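Local coordinates for protein NUDIX hydrolase (Alicyclobacillus acidocaldarius subsp. acidocaldarius, PDB 3QSJ) that probably hydrolyses phosphorus-containing acid anhydrides and binds a calcium ion, at residues A[180-192]-A[199-211]. Sequence-based numbering, arbitrary orientation.
Sequences TPARDMLTRIQSG and PTIAVLKALVACP
Leu186 pushes both methyls between the side chains of Ile201, Leu204, Lys205 and Val208, a knob in a four-residue hole. Its CG stands anti to the backbone N (chi1 -175°), and the turn at chi2 (53°) then brings CD1 to CG2 of Ile201 at 3.8 Å and lays CD2 against CG of Lys205 at 3.7 Å, where the extended lysine chain runs across it at about a right angle. Leu204 answers from helix 199-209, filling the hole formed by Ala182, Met185, Leu186 and Ile189. Its CD1 presses on CD1 of Ile189 at 3.5 Å, tighter than usual for two methyls, and also meets CG of Met185, a selenomethionine, while CD2 faces CB of Ala182. CG2 of Ile189 rests on CD1 of Ile201 at 3.7 Å. Where the two backbones come nearest, the small Ala182 lets CG2 of Val208 settle on the first turn, 3.5 Å from the backbone N of Arg183. The other valine methyl, CG1, lies against one face of the Arg183 guanidinium, 3.6 Å from NH2 and toward the rim of the group; the arginine chain bends at chi3. Trimming Leu186 to an alanine would probably open a gap between Ile201 and Val208 and leave the aliphatic part of Lys205 without its apolar partner. Beneath this layer Leu204 reaches Val26 and Phe44, and Leu207 touches Val14 and Ile16, all on strands of the mixed sheet. Away from the calcium site, the contact thus joins two helices that run in roughly opposing directions but cross steeply, their axes 8.9 Å apart at 139°: helix 182-190 follows directly on strand 174-181, and helix 199-209 packs on the sheet in the manner of the alpha-beta-alpha Nudix fold.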
# COMPACT_ATOMS: atom_id res chain seq x y z
N THR A 180 -7.06 -10.92 4.40
CA THR A 180 -7.07 -11.67 5.65
C THR A 180 -7.66 -10.87 6.80
O THR A 180 -7.41 -9.67 6.89
CB THR A 180 -5.62 -12.14 6.02
OG1 THR A 180 -5.68 -12.93 7.21
CG2 THR A 180 -4.66 -10.98 6.24
N PRO A 181 -8.41 -11.48 7.73
CA PRO A 181 -8.79 -10.73 8.93
C PRO A 181 -7.47 -10.30 9.61
O PRO A 181 -6.51 -11.09 9.63
CB PRO A 181 -9.51 -11.77 9.79
CG PRO A 181 -9.89 -12.83 8.88
CD PRO A 181 -8.89 -12.88 7.79
N ALA A 182 -7.38 -9.05 10.08
CA ALA A 182 -6.14 -8.52 10.72
C ALA A 182 -5.76 -9.31 11.99
O ALA A 182 -4.58 -9.56 12.22
CB ALA A 182 -6.31 -7.03 11.03
N ARG A 183 -6.77 -9.78 12.76
CA ARG A 183 -6.57 -10.61 13.97
C ARG A 183 -5.81 -11.93 13.66
O ARG A 183 -4.87 -12.31 14.40
CB ARG A 183 -7.94 -10.90 14.61
CG ARG A 183 -7.88 -11.29 16.09
CD ARG A 183 -9.29 -11.50 16.64
NE ARG A 183 -10.11 -10.28 16.56
CZ ARG A 183 -10.24 -9.40 17.55
NH1 ARG A 183 -11.01 -8.33 17.38
NH2 ARG A 183 -9.60 -9.57 18.70
N ASP A 184 -6.26 -12.65 12.60
CA ASP A 184 -5.70 -13.93 12.11
C ASP A 184 -4.20 -13.75 11.84
O ASP A 184 -3.38 -14.50 12.35
CB ASP A 184 -6.37 -14.35 10.76
CG ASP A 184 -7.61 -15.22 10.79
OD1 ASP A 184 -8.33 -15.20 11.81
OD2 ASP A 184 -7.91 -15.87 9.74
N MSE A 185 -3.87 -12.74 11.02
CA MSE A 185 -2.50 -12.46 10.61
C MSE A 185 -1.62 -12.06 11.78
O MSE A 185 -0.51 -12.56 11.93
CB MSE A 185 -2.50 -11.36 9.55
CG MSE A 185 -1.16 -11.21 8.90
SE MSE A 185 -0.42 -12.90 8.31
CE MSE A 185 -1.49 -13.25 6.90
N LEU A 186 -2.15 -11.23 12.65
CA LEU A 186 -1.44 -10.80 13.86
C LEU A 186 -1.02 -11.99 14.72
O LEU A 186 0.14 -12.07 15.12
CB LEU A 186 -2.31 -9.82 14.71
CG LEU A 186 -1.61 -9.22 15.95
CD1 LEU A 186 -0.26 -8.55 15.59
CD2 LEU A 186 -2.50 -8.26 16.67
N THR A 187 -1.96 -12.93 14.98
CA THR A 187 -1.72 -14.11 15.81
C THR A 187 -0.62 -14.96 15.18
O THR A 187 0.30 -15.39 15.88
CB THR A 187 -3.05 -14.83 16.05
OG1 THR A 187 -3.89 -13.93 16.79
CG2 THR A 187 -2.90 -16.14 16.80
N ARG A 188 -0.64 -15.06 13.83
CA ARG A 188 0.35 -15.84 13.09
C ARG A 188 1.73 -15.25 13.19
O ARG A 188 2.69 -16.01 13.24
CB ARG A 188 -0.08 -16.05 11.65
CG ARG A 188 -1.30 -16.95 11.57
CD ARG A 188 -1.50 -17.48 10.19
NE ARG A 188 -0.47 -18.46 9.87
CZ ARG A 188 -0.19 -18.87 8.64
NH1 ARG A 188 -0.86 -18.37 7.60
NH2 ARG A 188 0.76 -19.77 8.43
N ILE A 189 1.84 -13.92 13.26
CA ILE A 189 3.14 -13.25 13.44
C ILE A 189 3.59 -13.39 14.88
O ILE A 189 4.73 -13.76 15.11
CB ILE A 189 3.03 -11.79 13.01
CG1 ILE A 189 2.69 -11.71 11.52
CG2 ILE A 189 4.32 -11.02 13.32
CD1 ILE A 189 2.14 -10.31 11.08
N GLN A 190 2.72 -13.04 15.85
CA GLN A 190 3.04 -13.10 17.28
C GLN A 190 3.49 -14.50 17.71
O GLN A 190 4.34 -14.62 18.60
CB GLN A 190 1.82 -12.65 18.12
CG GLN A 190 1.40 -11.20 17.85
CD GLN A 190 0.20 -10.78 18.67
OE1 GLN A 190 0.14 -9.68 19.20
NE2 GLN A 190 -0.79 -11.65 18.81
N SER A 191 2.95 -15.54 17.06
CA SER A 191 3.27 -16.93 17.34
C SER A 191 4.60 -17.38 16.73
O SER A 191 5.13 -18.41 17.13
CB SER A 191 2.13 -17.85 16.87
OG SER A 191 0.93 -17.54 17.55
N GLY A 192 5.12 -16.61 15.78
CA GLY A 192 6.39 -16.91 15.13
C GLY A 192 6.30 -17.72 13.85
O GLY A 192 7.33 -18.06 13.27
N PRO A 199 6.59 -2.09 11.97
CA PRO A 199 5.45 -1.29 11.52
C PRO A 199 4.25 -2.12 11.05
O PRO A 199 3.09 -1.76 11.33
CB PRO A 199 6.05 -0.50 10.35
CG PRO A 199 7.47 -0.38 10.67
CD PRO A 199 7.83 -1.70 11.25
N THR A 200 4.52 -3.28 10.41
CA THR A 200 3.45 -4.19 9.96
C THR A 200 2.61 -4.67 11.13
O THR A 200 1.38 -4.62 11.07
CB THR A 200 4.04 -5.37 9.14
OG1 THR A 200 4.65 -4.83 8.00
CG2 THR A 200 2.96 -6.38 8.70
N ILE A 201 3.27 -5.12 12.20
CA ILE A 201 2.61 -5.61 13.40
C ILE A 201 1.77 -4.45 14.01
O ILE A 201 0.62 -4.65 14.38
CB ILE A 201 3.65 -6.18 14.39
CG1 ILE A 201 4.44 -7.34 13.74
CG2 ILE A 201 3.00 -6.60 15.71
CD1 ILE A 201 5.71 -7.89 14.60
N ALA A 202 2.37 -3.27 14.11
CA ALA A 202 1.72 -2.12 14.75
C ALA A 202 0.46 -1.71 13.94
O ALA A 202 -0.57 -1.41 14.55
CB ALA A 202 2.72 -0.99 14.92
N VAL A 203 0.48 -1.86 12.60
CA VAL A 203 -0.74 -1.58 11.81
C VAL A 203 -1.81 -2.63 12.11
O VAL A 203 -2.96 -2.28 12.33
CB VAL A 203 -0.47 -1.52 10.28
CG1 VAL A 203 -1.80 -1.46 9.46
CG2 VAL A 203 0.43 -0.32 9.93
N LEU A 204 -1.42 -3.92 12.12
CA LEU A 204 -2.39 -4.99 12.42
C LEU A 204 -3.04 -4.84 13.78
O LEU A 204 -4.26 -4.97 13.89
CB LEU A 204 -1.75 -6.36 12.26
CG LEU A 204 -1.22 -6.66 10.87
CD1 LEU A 204 -0.29 -7.86 10.96
CD2 LEU A 204 -2.37 -6.90 9.82
N LYS A 205 -2.26 -4.49 14.81
CA LYS A 205 -2.81 -4.27 16.15
C LYS A 205 -3.80 -3.08 16.13
O LYS A 205 -4.85 -3.16 16.80
CB LYS A 205 -1.72 -3.96 17.19
CG LYS A 205 -0.79 -5.10 17.51
CD LYS A 205 0.27 -4.62 18.53
CE LYS A 205 1.24 -5.71 18.90
NZ LYS A 205 2.53 -5.15 19.38
N ALA A 206 -3.48 -2.01 15.35
CA ALA A 206 -4.35 -0.81 15.25
C ALA A 206 -5.66 -1.22 14.61
O ALA A 206 -6.71 -0.83 15.08
CB ALA A 206 -3.69 0.30 14.42
N LEU A 207 -5.60 -2.01 13.54
CA LEU A 207 -6.81 -2.51 12.86
C LEU A 207 -7.66 -3.43 13.77
O LEU A 207 -8.89 -3.33 13.78
CB LEU A 207 -6.37 -3.29 11.62
CG LEU A 207 -5.80 -2.45 10.46
CD1 LEU A 207 -5.42 -3.37 9.29
CD2 LEU A 207 -6.79 -1.36 10.02
N VAL A 208 -7.00 -4.28 14.58
CA VAL A 208 -7.75 -5.17 15.50
C VAL A 208 -8.53 -4.36 16.55
O VAL A 208 -9.65 -4.76 16.91
CB VAL A 208 -6.80 -6.24 16.11
CG1 VAL A 208 -7.45 -7.02 17.27
CG2 VAL A 208 -6.30 -7.19 15.02
N ALA A 209 -7.95 -3.25 17.03
CA ALA A 209 -8.58 -2.39 18.06
C ALA A 209 -9.72 -1.57 17.48
O ALA A 209 -10.52 -1.02 18.22
CB ALA A 209 -7.54 -1.45 18.66
N CYS A 210 -9.77 -1.45 16.16
CA CYS A 210 -10.74 -0.65 15.46
C CYS A 210 -12.05 -1.38 15.15
O CYS A 210 -12.01 -2.44 14.57
CB CYS A 210 -10.10 -0.10 14.19
SG CYS A 210 -11.00 1.28 13.51
N PRO A 211 -13.23 -0.80 15.47
CA PRO A 211 -14.50 -1.52 15.19
C PRO A 211 -14.83 -1.76 13.73
O PRO A 211 -15.36 -2.82 13.41
CB PRO A 211 -15.57 -0.67 15.88
CG PRO A 211 -14.95 0.69 16.02
CD PRO A 211 -13.47 0.46 16.22